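Local coordinates for glycosyl hydrolases family 31 family protein (Aspergillus niger, PDB 6DRU) that liberates alpha-xylose from the non-reducing terminal glucose of xyloglucan oligosaccharides, as an alpha-xylosidase of glycoside hydrolase family 31, at residues Y100-D104 with A222-G226; F24-R30 with S45-D49; E147-G151 with S629-S633. All blocks are in the same frame, centred on the assembly; numbering follows the deposited sequence.

How the contacts relate
All three contacts lie in or at the edge of the N-terminal beta-rich region, away from the xylose pocket. Along the chain, contact 2 closes first; the segments of contacts 1 and 3 then alternate, 100-104, 147-151, 222-226 and 629-633. Contacts 1 and 2 have centres about 17 Å apart and touch where Ala222 N meets Asp27 O, a probable hydrogen bond between strand 216-222 and the turn before strand 28-35. Both strands belong to the mixed sheet one of whose outermost strands, 149-151, carries contact 3, with its centre about 17 Å from contact 1 and 25 Å from contact 2. Contact 3 ties this sheet to helix 628-633, within the C-terminal family domain, joining regions far apart in sequence.

Contact 1 (Y100-D104 with A222-G226); sequences YRVND and AAQPG
Gln224 reaches across to the end of strand 98-102 and makes the one hydrogen bond between the two segments, from its NE2 to Val102 O at 3.0 Å. The N-H points at the acceptor at 153°, and Val102 O lies nearly in the amide plane of Gln224, although NE2 itself is tilted from the plane of that carbonyl. A bend at chi2 (-61°) turns the amide of Gln224 back over the strand end. The Asp104 carboxylate crosses this amide at a slant, its OD1 3.6 Å from Gln224 CD, the two planes 33° apart.

Van der Waals contact centres on Arg101: Pro225 CD sits over one face of its guanidinium, offset toward the rim and 3.6 Å from Arg101 CZ. Nearer the backbone, Arg101 CB meets Ala222 CB at 4.2 Å. The charged end is held outside the pair, where NH2 bonds to Lys185 O.

Strand 98-102 is an inner strand of a four-stranded antiparallel sheet, between 81-85 and 108-113. Ala222 ends strand 216-222 of the larger mixed sheet and packs on Ile81 and Leu111, so the contact lies where the two sheets meet, just ahead of helix 228-239.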
loop_
_atom_site.group_PDB
_atom_site.type_symbol
_atom_site.label_atom_id
_atom_site.label_comp_id
_atom_site.label_asym_id
_atom_site.label_seq_id
_atom_site.Cartn_x
_atom_site.Cartn_y
_atom_site.Cartn_z
ATOM N N TYR A 100 -2.386 36.699 -12.882
ATOM C CA TYR A 100 -3.081 37.705 -13.668
ATOM C C TYR A 100 -2.313 37.990 -14.952
ATOM O O TYR A 100 -1.104 37.759 -15.043
ATOM C CB TYR A 100 -3.254 39.012 -12.882
ATOM C CG TYR A 100 -4.044 38.883 -11.600
ATOM C CD1 TYR A 100 -3.444 38.426 -10.433
ATOM C CD2 TYR A 100 -5.388 39.235 -11.554
ATOM C CE1 TYR A 100 -4.164 38.313 -9.258
ATOM C CE2 TYR A 100 -6.115 39.127 -10.384
ATOM C CZ TYR A 100 -5.499 38.664 -9.238
ATOM O OH TYR A 100 -6.219 38.554 -8.071
ATOM N N ARG A 101 -3.032 38.496 -15.950
ATOM C CA ARG A 101 -2.430 39.018 -17.168
ATOM C C ARG A 101 -2.649 40.523 -17.245
ATOM O O ARG A 101 -3.751 41.013 -16.981
ATOM C CB ARG A 101 -3.010 38.352 -18.420
ATOM C CG ARG A 101 -2.821 39.190 -19.681
ATOM C CD ARG A 101 -3.088 38.408 -20.952
ATOM N NE ARG A 101 -4.370 37.712 -20.922
ATOM C CZ ARG A 101 -5.550 38.316 -20.990
ATOM N NH1 ARG A 101 -5.614 39.635 -21.083
ATOM N NH2 ARG A 101 -6.667 37.602 -20.957
ATOM N N VAL A 102 -1.599 41.250 -17.613
ATOM C CA VAL A 102 -1.689 42.688 -17.832
ATOM C C VAL A 102 -2.123 42.903 -19.277
ATOM O O VAL A 102 -1.370 42.613 -20.210
ATOM C CB VAL A 102 -0.357 43.388 -17.539
ATOM C CG1 VAL A 102 -0.398 44.827 -18.024
ATOM C CG2 VAL A 102 -0.046 43.330 -16.058
ATOM N N ASN A 103 -3.340 43.406 -19.462
ATOM C CA ASN A 103 -3.872 43.619 -20.797
ATOM C C ASN A 103 -3.233 44.850 -21.438
ATOM O O ASN A 103 -2.495 45.609 -20.803
ATOM C CB ASN A 103 -5.391 43.770 -20.752
ATOM C CG ASN A 103 -6.064 42.666 -19.961
ATOM O OD1 ASN A 103 -5.766 41.485 -20.144
ATOM N ND2 ASN A 103 -6.978 43.045 -19.074
ATOM N N ASP A 104 -3.533 45.047 -22.723
ATOM C CA ASP A 104 -2.981 46.191 -23.438
ATOM C C ASP A 104 -3.540 47.507 -22.913
ATOM O O ASP A 104 -2.835 48.522 -22.917
ATOM C CB ASP A 104 -3.249 46.055 -24.936
ATOM C CG ASP A 104 -2.558 44.849 -25.548
ATOM O OD1 ASP A 104 -1.472 44.472 -25.058
ATOM O OD2 ASP A 104 -3.100 44.281 -26.521
ATOM N N ALA A 222 0.920 33.340 -20.161
ATOM C CA ALA A 222 -0.197 34.200 -20.526
ATOM C C ALA A 222 0.002 34.819 -21.904
ATOM O O ALA A 222 1.130 35.045 -22.350
ATOM C CB ALA A 222 -0.387 35.315 -19.494
ATOM N N ALA A 223 -1.116 35.096 -22.573
ATOM C CA ALA A 223 -1.108 35.805 -23.845
ATOM C C ALA A 223 -2.380 36.632 -23.951
ATOM O O ALA A 223 -3.390 36.338 -23.305
ATOM C CB ALA A 223 -0.990 34.845 -25.034
ATOM N N GLN A 224 -2.323 37.672 -24.778
ATOM C CA GLN A 224 -3.484 38.531 -24.960
ATOM C C GLN A 224 -4.622 37.745 -25.609
ATOM O O GLN A 224 -4.373 36.870 -26.443
ATOM C CB GLN A 224 -3.127 39.748 -25.811
ATOM C CG GLN A 224 -2.080 40.655 -25.181
ATOM C CD GLN A 224 -2.535 41.229 -23.853
ATOM O OE1 GLN A 224 -3.725 41.457 -23.637
ATOM N NE2 GLN A 224 -1.586 41.464 -22.954
ATOM N N PRO A 225 -5.875 38.027 -25.245
ATOM C CA PRO A 225 -6.984 37.176 -25.693
ATOM C C PRO A 225 -7.134 37.177 -27.207
ATOM O O PRO A 225 -6.832 38.163 -27.887
ATOM C CB PRO A 225 -8.207 37.791 -25.005
ATOM C CG PRO A 225 -7.802 39.181 -24.664
ATOM C CD PRO A 225 -6.335 39.128 -24.381
ATOM N N GLY A 226 -7.603 36.044 -27.731
ATOM C CA GLY A 226 -7.693 35.827 -29.158
ATOM C C GLY A 226 -6.380 35.519 -29.843
ATOM O O GLY A 226 -6.391 35.103 -31.009
#

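Contact 2 (F24-R30 with S45-D49); sequences FGYDGFR and SFIYD
Phe24 and Arg30, on the two arms of a beta hairpin, present their side chains together to the loop 45-49. The hairpin joins strands 17-23 and 28-35 through a type II turn from Gly25 to Gly28, with Phe24 N bonded to Gly28 O beside it. Phe24 has the largest area buried here. The edge of its ring points at the backbone of the loop, with CE2 3.2 Å from Tyr48 O, which lies near the ring plane. Its CE1 comes 3.6 Å from Asp49 OD1, the ring and carboxylate planes being 52° apart. Arg30 CD lies over one face of the Phe24 ring, toward its rim, and the two hairpin side chains pack on each other as they face the loop.

Ile47 fills the angle between these two side chains with a single methyl group. CD1 stands 3.8 Å from Phe24 CE2 and rests over one face of the Arg30 guanidinium, 3.4 Å from NE.

Arg30 runs fully extended, with CG opposite its own backbone N (chi1 -177°), which carries the guanidinium past the ring to Ile47. Its NH2 forms a salt bridge with Asp217 of strand 216-222. The carboxylate of Asp49 accepts from the backbone N of His60 and of Gly61, and its OD2 stops 4.2 Å from Arg30 NH1, beyond salt-bridge distance, near the plane of the guanidinium.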
loop_
_atom_site.group_PDB
_atom_site.type_symbol
_atom_site.label_atom_id
_atom_site.label_comp_id
_atom_site.label_asym_id
_atom_site.label_seq_id
_atom_site.Cartn_x
_atom_site.Cartn_y
_atom_site.Cartn_z
ATOM N N PHE A 24 9.758 32.158 -16.036
ATOM C CA PHE A 24 10.209 31.137 -16.977
ATOM C C PHE A 24 9.751 31.523 -18.375
ATOM O O PHE A 24 8.557 31.456 -18.682
ATOM C CB PHE A 24 9.673 29.761 -16.582
ATOM C CG PHE A 24 10.612 28.639 -16.888
ATOM C CD1 PHE A 24 11.683 28.372 -16.054
ATOM C CD2 PHE A 24 10.427 27.849 -18.008
ATOM C CE1 PHE A 24 12.554 27.338 -16.334
ATOM C CE2 PHE A 24 11.291 26.812 -18.293
ATOM C CZ PHE A 24 12.359 26.557 -17.454
ATOM N N GLY A 25 10.700 31.907 -19.224
ATOM C CA GLY A 25 10.384 32.330 -20.571
ATOM C C GLY A 25 9.588 33.628 -20.604
ATOM O O GLY A 25 9.405 34.322 -19.602
ATOM N N TYR A 26 9.113 33.949 -21.805
ATOM C CA TYR A 26 8.303 35.143 -22.000
ATOM C C TYR A 26 6.921 34.935 -21.394
ATOM O O TYR A 26 6.226 33.973 -21.738
ATOM C CB TYR A 26 8.188 35.474 -23.485
ATOM C CG TYR A 26 9.460 36.003 -24.110
ATOM C CD1 TYR A 26 10.218 36.975 -23.473
ATOM C CD2 TYR A 26 9.898 35.535 -25.342
ATOM C CE1 TYR A 26 11.379 37.462 -24.041
ATOM C CE2 TYR A 26 11.057 36.017 -25.919
ATOM C CZ TYR A 26 11.793 36.980 -25.263
ATOM O OH TYR A 26 12.949 37.467 -25.829
ATOM N N ASP A 27 6.527 35.837 -20.494
ATOM C CA ASP A 27 5.179 35.861 -19.923
ATOM C C ASP A 27 4.815 34.534 -19.260
ATOM O O ASP A 27 3.680 34.068 -19.354
ATOM C CB ASP A 27 4.140 36.220 -20.989
ATOM C CG ASP A 27 4.640 37.261 -21.972
ATOM O OD1 ASP A 27 4.872 38.417 -21.558
ATOM O OD2 ASP A 27 4.794 36.922 -23.167
ATOM N N GLY A 28 5.771 33.927 -18.568
ATOM C CA GLY A 28 5.550 32.623 -17.972
ATOM C C GLY A 28 6.117 32.525 -16.573
ATOM O O GLY A 28 7.095 33.189 -16.223
ATOM N N PHE A 29 5.475 31.681 -15.765
ATOM C CA PHE A 29 5.957 31.315 -14.441
ATOM C C PHE A 29 6.048 29.800 -14.342
ATOM O O PHE A 29 5.211 29.081 -14.897
ATOM C CB PHE A 29 5.043 31.853 -13.335
ATOM C CG PHE A 29 5.309 33.285 -12.973
ATOM C CD1 PHE A 29 6.549 33.672 -12.495
ATOM C CD2 PHE A 29 4.318 34.243 -13.106
ATOM C CE1 PHE A 29 6.799 34.991 -12.160
ATOM C CE2 PHE A 29 4.561 35.562 -12.771
ATOM C CZ PHE A 29 5.804 35.936 -12.297
ATOM N N ARG A 30 7.072 29.318 -13.644
ATOM C CA ARG A 30 7.234 27.900 -13.355
ATOM C C ARG A 30 7.088 27.677 -11.858
ATOM O O ARG A 30 7.758 28.340 -11.060
ATOM C CB ARG A 30 8.592 27.386 -13.836
ATOM C CG ARG A 30 8.777 25.896 -13.617
ATOM C CD ARG A 30 10.180 25.443 -13.972
ATOM N NE ARG A 30 10.266 23.988 -14.034
ATOM C CZ ARG A 30 11.403 23.311 -14.157
ATOM N NH1 ARG A 30 12.559 23.957 -14.225
ATOM N NH2 ARG A 30 11.383 21.985 -14.206
ATOM N N SER A 45 11.640 15.636 -16.725
ATOM C CA SER A 45 11.047 16.907 -17.113
ATOM C C SER A 45 10.950 16.965 -18.628
ATOM O O SER A 45 11.817 16.444 -19.337
ATOM C CB SER A 45 11.868 18.098 -16.599
ATOM O OG SER A 45 11.306 19.328 -17.024
ATOM N N PHE A 46 9.882 17.585 -19.119
ATOM C CA PHE A 46 9.627 17.688 -20.548
ATOM C C PHE A 46 9.762 19.115 -21.060
ATOM O O PHE A 46 9.470 19.371 -22.233
ATOM C CB PHE A 46 8.241 17.130 -20.872
ATOM C CG PHE A 46 8.082 15.676 -20.525
ATOM C CD1 PHE A 46 8.513 14.689 -21.399
ATOM C CD2 PHE A 46 7.512 15.295 -19.320
ATOM C CE1 PHE A 46 8.374 13.348 -21.080
ATOM C CE2 PHE A 46 7.369 13.955 -18.994
ATOM C CZ PHE A 46 7.801 12.981 -19.875
ATOM N N ILE A 47 10.200 20.045 -20.216
ATOM C CA ILE A 47 10.368 21.438 -20.609
ATOM C C ILE A 47 11.854 21.769 -20.651
ATOM O O ILE A 47 12.673 21.146 -19.966
ATOM C CB ILE A 47 9.617 22.402 -19.665
ATOM C CG1 ILE A 47 10.225 22.361 -18.264
ATOM C CG2 ILE A 47 8.137 22.058 -19.622
ATOM C CD1 ILE A 47 9.741 23.474 -17.362
ATOM N N TYR A 48 12.196 22.760 -21.471
ATOM C CA TYR A 48 13.577 23.187 -21.650
ATOM C C TYR A 48 13.944 24.241 -20.614
ATOM O O TYR A 48 13.157 25.146 -20.325
ATOM C CB TYR A 48 13.787 23.750 -23.059
ATOM C CG TYR A 48 13.790 22.704 -24.154
ATOM C CD1 TYR A 48 12.602 22.202 -24.666
ATOM C CD2 TYR A 48 14.983 22.226 -24.679
ATOM C CE1 TYR A 48 12.602 21.247 -25.667
ATOM C CE2 TYR A 48 14.993 21.272 -25.680
ATOM C CZ TYR A 48 13.801 20.786 -26.170
ATOM O OH TYR A 48 13.807 19.836 -27.167
ATOM N N ASP A 49 15.148 24.121 -20.063
ATOM C CA ASP A 49 15.683 25.108 -19.124
ATOM C C ASP A 49 17.089 25.487 -19.567
ATOM O O ASP A 49 18.015 24.658 -19.449
ATOM C CB ASP A 49 15.688 24.577 -17.694
ATOM C CG ASP A 49 16.039 25.647 -16.679
ATOM O OD1 ASP A 49 16.076 26.837 -17.059
ATOM O OD2 ASP A 49 16.275 25.299 -15.502
#

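Contact 3 (E147-G151 with S629-S633); sequences EQIYG and SQLVS
Gln148 and Ser633 bring the two backbones closest, with CA atoms 6.5 Å apart. Segment 147-151 is extended and enters strand 149-151, which within this chain is an outermost strand of the mixed eight-stranded sheet. Segment 629-633 is the last part of the short helix 628-633. The loop leading into an edge strand, and the strand's Tyr150, thus meet the side of the helix, and only a few side chains span the gap.

Gln148 carries most of the contact. Its CG lies opposite the carbonyl carbon (chi1 -63°), and beyond CG the chain runs straight, which carries the amide across to the helix. NE2 donates to Ser629 O at 3.1 Å, with an N-H...O angle of 157°; the acceptor lies close to the amide plane, while NE2 is tilted by 25° from the plane of the carbonyl. The same nitrogen lies 3.3 Å from Ser633 CB, one turn further along the helix.

Val632 points at the strand and puts its CG1 methyl into the angle between Gln148 and Tyr150. CG1 lies 3.5 Å from Tyr150 CE1, and the valine crosses both side chains at about a right angle. The Tyr150 ring also stacks on Tyr618. Ser633 turns its OG back to the helix, where it donates to Gln630 O at 3.1 Å.

Asn161 adds a second link between the segments, accepting from Ile149 N through OD1 and donating to Ser633 O through ND2. Ser629 O also receives a weak helix bond from Ser633 N, so the glutamine supplies a second donor to a carbonyl whose helical bond is long. The buried junction thus combines a directional amide-to-backbone bond with valine-tyrosine packing, joining the approach to the sheet edge to a helix within the C-terminal family domain.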
loop_
_atom_site.group_PDB
_atom_site.type_symbol
_atom_site.label_atom_id
_atom_site.label_comp_id
_atom_site.label_asym_id
_atom_site.label_seq_id
_atom_site.Cartn_x
_atom_site.Cartn_y
_atom_site.Cartn_z
ATOM N N GLU A 147 -15.580 28.973 -19.429
ATOM C CA GLU A 147 -14.237 28.767 -19.948
ATOM C C GLU A 147 -14.226 27.662 -21.001
ATOM O O GLU A 147 -15.091 26.785 -21.035
ATOM C CB GLU A 147 -13.269 28.415 -18.818
ATOM C CG GLU A 147 -11.842 28.876 -19.061
ATOM C CD GLU A 147 -10.959 28.721 -17.838
ATOM O OE1 GLU A 147 -9.720 28.735 -17.996
ATOM O OE2 GLU A 147 -11.502 28.569 -16.722
ATOM N N GLN A 148 -13.222 27.720 -21.874
ATOM C CA GLN A 148 -13.044 26.743 -22.936
ATOM C C GLN A 148 -11.623 26.200 -22.889
ATOM O O GLN A 148 -10.664 26.961 -22.731
ATOM C CB GLN A 148 -13.335 27.357 -24.309
ATOM C CG GLN A 148 -14.771 27.820 -24.483
ATOM C CD GLN A 148 -15.066 28.290 -25.892
ATOM O OE1 GLN A 148 -14.449 27.832 -26.855
ATOM N NE2 GLN A 148 -16.006 29.217 -26.020
ATOM N N ILE A 149 -11.495 24.883 -23.024
ATOM C CA ILE A 149 -10.214 24.194 -22.915
ATOM C C ILE A 149 -9.915 23.526 -24.249
ATOM O O ILE A 149 -10.726 22.735 -24.746
ATOM C CB ILE A 149 -10.218 23.162 -21.778
ATOM C CG1 ILE A 149 -10.611 23.824 -20.453
ATOM C CG2 ILE A 149 -8.865 22.488 -21.668
ATOM C CD1 ILE A 149 -9.732 24.991 -20.068
ATOM N N TYR A 150 -8.757 23.839 -24.823
ATOM C CA TYR A 150 -8.315 23.268 -26.087
ATOM C C TYR A 150 -7.019 22.498 -25.880
ATOM O O TYR A 150 -6.127 22.951 -25.156
ATOM C CB TYR A 150 -8.098 24.355 -27.146
ATOM C CG TYR A 150 -9.217 25.365 -27.242
ATOM C CD1 TYR A 150 -10.542 24.957 -27.308
ATOM C CD2 TYR A 150 -8.948 26.728 -27.264
ATOM C CE1 TYR A 150 -11.567 25.879 -27.395
ATOM C CE2 TYR A 150 -9.966 27.656 -27.351
ATOM C CZ TYR A 150 -11.274 27.227 -27.417
ATOM O OH TYR A 150 -12.291 28.150 -27.503
ATOM N N GLY A 151 -6.911 21.342 -26.531
ATOM C CA GLY A 151 -5.711 20.532 -26.442
ATOM C C GLY A 151 -5.914 19.229 -25.701
ATOM O O GLY A 151 -6.780 18.427 -26.067
ATOM N N SER A 629 -16.904 32.114 -31.329
ATOM C CA SER A 629 -16.729 31.827 -29.909
ATOM C C SER A 629 -17.781 30.847 -29.401
ATOM O O SER A 629 -17.469 29.945 -28.616
ATOM C CB SER A 629 -16.776 33.121 -29.100
ATOM O OG SER A 629 -16.687 32.853 -27.710
ATOM N N GLN A 630 -19.034 31.002 -29.837
ATOM C CA GLN A 630 -20.074 30.100 -29.357
ATOM C C GLN A 630 -20.069 28.789 -30.134
ATOM O O GLN A 630 -20.388 27.736 -29.569
ATOM C CB GLN A 630 -21.446 30.780 -29.434
ATOM C CG GLN A 630 -22.627 29.938 -28.926
ATOM C CD GLN A 630 -23.292 29.054 -29.982
ATOM O OE1 GLN A 630 -22.769 28.850 -31.080
ATOM N NE2 GLN A 630 -24.452 28.509 -29.635
ATOM N N LEU A 631 -19.714 28.829 -31.421
ATOM C CA LEU A 631 -19.650 27.607 -32.213
ATOM C C LEU A 631 -18.586 26.644 -31.704
ATOM O O LEU A 631 -18.695 25.436 -31.938
ATOM C CB LEU A 631 -19.378 27.939 -33.682
ATOM C CG LEU A 631 -20.501 28.626 -34.458
ATOM C CD1 LEU A 631 -19.968 29.219 -35.756
ATOM C CD2 LEU A 631 -21.627 27.645 -34.734
ATOM N N VAL A 632 -17.564 27.148 -31.010
ATOM C CA VAL A 632 -16.564 26.260 -30.431
ATOM C C VAL A 632 -17.030 25.722 -29.084
ATOM O O VAL A 632 -16.824 24.543 -28.773
ATOM C CB VAL A 632 -15.214 26.991 -30.315
ATOM C CG1 VAL A 632 -14.192 26.107 -29.630
ATOM C CG2 VAL A 632 -14.719 27.402 -31.690
ATOM N N SER A 633 -17.674 26.562 -28.270
ATOM C CA SER A 633 -18.126 26.112 -26.956
ATOM C C SER A 633 -19.161 25.002 -27.081
ATOM O O SER A 633 -19.167 24.054 -26.286
ATOM C CB SER A 633 -18.697 27.282 -26.157
ATOM O OG SER A 633 -20.067 27.479 -26.452
#